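Local coordinates for protein UDP-glucose:anthocyanidin 3-O-glucosyltransferase (Clitoria ternatea, PDB 4REL) that belongs to the plant UGT family of glycosyltransferases and has a GT-B fold, two Rossmann-like domains facing each other across a cleft, at residues 437-440 / 441-445. Sequence-based numbering, arbitrary orientation.
Sequences NTLV and EVISS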
ATOM      1  N   ASN A 437      12.789  17.535  -2.350  1.00 12.80           N
ATOM      2  CA  ASN A 437      13.503  18.555  -3.108  0.50 11.36           C
ATOM      3  C   ASN A 437      14.455  17.917  -4.113  1.00 13.06           C
ATOM      4  O   ASN A 437      14.594  18.387  -5.234  1.00 13.14           O
ATOM      5  CB  ASN A 437      14.251  19.516  -2.173  0.50 11.84           C
ATOM      6  CG  ASN A 437      13.315  20.420  -1.393  0.50 17.09           C
ATOM      7  OD1 ASN A 437      12.255  20.805  -1.885  0.50 17.31           O
ATOM      8  ND2 ASN A 437      13.705  20.763  -0.168  0.50 21.94           N
ATOM      9  N   THR A 438      15.095  16.823  -3.709  1.00 11.15           N
ATOM     10  CA  THR A 438      15.998  16.113  -4.606  1.00 12.46           C
ATOM     11  C   THR A 438      15.251  15.605  -5.832  1.00 12.47           C
ATOM     12  O   THR A 438      15.733  15.728  -6.967  1.00 11.60           O
ATOM     13  CB  THR A 438      16.673  14.931  -3.879  1.00 11.37           C
ATOM     14  OG1 THR A 438      17.521  15.453  -2.853  1.00 12.54           O
ATOM     15  CG2 THR A 438      17.510  14.101  -4.842  1.00 13.37           C
ATOM     16  N   LEU A 439      14.061  15.057  -5.596  1.00  9.92           N
ATOM     17  CA  LEU A 439      13.210  14.556  -6.666  1.00 10.07           C
ATOM     18  C   LEU A 439      12.788  15.680  -7.603  1.00 10.85           C
ATOM     19  O   LEU A 439      12.852  15.538  -8.823  1.00  9.61           O
ATOM     20  CB  LEU A 439      11.984  13.841  -6.081  1.00 12.17           C
ATOM     21  CG  LEU A 439      10.910  13.351  -7.052  1.00 14.32           C
ATOM     22  CD1 LEU A 439      11.503  12.405  -8.087  1.00 13.77           C
ATOM     23  CD2 LEU A 439       9.765  12.664  -6.285  1.00  9.30           C
ATOM     24  N   VAL A 440      12.377  16.806  -7.032  1.00 13.22           N
ATOM     25  CA  VAL A 440      12.005  17.961  -7.833  1.00 11.92           C
ATOM     26  C   VAL A 440      13.149  18.397  -8.753  1.00 12.99           C
ATOM     27  O   VAL A 440      12.932  18.705  -9.927  1.00 12.37           O
ATOM     28  CB  VAL A 440      11.531  19.118  -6.935  1.00 11.07           C
ATOM     29  CG1 VAL A 440      11.424  20.407  -7.728  1.00 10.42           C
ATOM     30  CG2 VAL A 440      10.185  18.754  -6.279  1.00 14.77           C
ATOM     31  N   GLU A 441      14.375  18.386  -8.236  1.00 10.44           N
ATOM     32  CA  GLU A 441      15.506  18.805  -9.056  0.50 14.56           C
ATOM     33  C   GLU A 441      15.854  17.768 -10.127  1.00 13.74           C
ATOM     34  O   GLU A 441      16.322  18.132 -11.194  1.00 14.73           O
ATOM     35  CB  GLU A 441      16.748  19.163  -8.224  0.50 16.48           C
ATOM     36  CG  GLU A 441      16.506  19.909  -6.906  0.50 17.01           C
ATOM     37  CD  GLU A 441      15.474  21.030  -6.966  0.50 26.62           C
ATOM     38  OE1 GLU A 441      15.411  21.764  -7.977  0.50 30.20           O
ATOM     39  OE2 GLU A 441      14.731  21.189  -5.968  0.50 22.34           O
ATOM     40  N   VAL A 442      15.601  16.487  -9.870  1.00 15.35           N
ATOM     41  CA  VAL A 442      15.805  15.494 -10.931  1.00 14.68           C
ATOM     42  C   VAL A 442      14.907  15.837 -12.125  1.00 18.18           C
ATOM     43  O   VAL A 442      15.336  15.825 -13.284  1.00 14.90           O
ATOM     44  CB  VAL A 442      15.518  14.061 -10.461  1.00 16.75           C
ATOM     45  CG1 VAL A 442      15.454  13.111 -11.649  1.00 14.95           C
ATOM     46  CG2 VAL A 442      16.588  13.609  -9.485  1.00 15.80           C
ATOM     47  N   ILE A 443      13.660  16.172 -11.822  1.00 15.85           N
ATOM     48  CA  ILE A 443      12.689  16.524 -12.847  1.00 13.57           C
ATOM     49  C   ILE A 443      13.062  17.831 -13.553  1.00 17.12           C
ATOM     50  O   ILE A 443      12.973  17.925 -14.778  1.00 18.78           O
ATOM     51  CB  ILE A 443      11.289  16.610 -12.243  1.00 12.38           C
ATOM     52  CG1 ILE A 443      10.828  15.214 -11.833  1.00 13.66           C
ATOM     53  CG2 ILE A 443      10.305  17.229 -13.240  1.00 16.16           C
ATOM     54  CD1 ILE A 443       9.696  15.212 -10.819  1.00 15.74           C
ATOM     55  N   SER A 444      13.499  18.832 -12.794  1.00 13.67           N
ATOM     56  CA  SER A 444      13.871  20.107 -13.413  1.00 16.47           C
ATOM     57  C   SER A 444      15.190  20.028 -14.198  1.00 21.03           C
ATOM     58  O   SER A 444      15.420  20.825 -15.109  1.00 26.24           O
ATOM     59  CB  SER A 444      13.883  21.260 -12.399  1.00 22.09           C
ATOM     60  OG  SER A 444      14.908  21.113 -11.438  1.00 22.30           O
ATOM     61  N   SER A 445      16.036  19.057 -13.861  1.00 18.80           N
ATOM     62  CA  SER A 445      17.337  18.897 -14.523  1.00 27.68           C
ATOM     63  C   SER A 445      17.257  18.022 -15.770  1.00 21.08           C
ATOM     64  O   SER A 445      18.177  18.026 -16.597  1.00 22.93           O
ATOM     65  CB  SER A 445      18.376  18.307 -13.559  1.00 23.59           C
ATOM     66  OG  SER A 445      18.746  19.251 -12.574  1.00 29.63           O
TER
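Asn437 O accepts the backbone N-H of Glu441 at 3.0 Å, the first of four successive i to i+4 bonds that make this the last part of the C-terminal alpha helix, 431-445. Val442 N to Thr438 O, Ile443 N to Leu439 O and Ser444 N to Val440 O follow. The most open of the four N-H angles is 162°, at Ile443, and the shortest bond is Ser444 N to Val440 O, 2.9 Å.

Apolar contact runs along the inner face. Leu439 CD1 approaches Ile443 CD1 at 4.3 Å, one turn on; CG1 of Ile443 stands beside its own backbone N (chi1 -69°), which carries CD1 back over the preceding turn, 3.7 Å from Leu439 O. Both residues are buried and both pack on Leu28 of helix 18-31, while Leu439 and Val442 also meet Ile132 of strand 131-135. Val442 CG2 rests 3.4 Å from Thr438 O.

Asn437, Glu441, Ser444 and Ser445 are exposed, whereas Thr438, only partly so, turns OG1 back to a hydrogen bond with Glu434 O. In the one of two conformers described, the Glu441 chain folds back over the preceding turn toward Asn437, but its carboxylate crowds the Asn437 carbonyl and its placement is doubtful. Near the C-terminus, Ser445 OG makes a weak bond back to Glu441 O at 3.0 Å.

The chemistry is that of an amphipathic helix. Its aliphatic face closes against the N-terminal domain, although the helix lies at the C-terminal end of the chain, as in GT-B enzymes whose C-terminal helix crosses back to the first domain. The carboxylate, amide and serine hydroxyls belong to exposed residues, and the main-chain bonds supply the regular polar pairing.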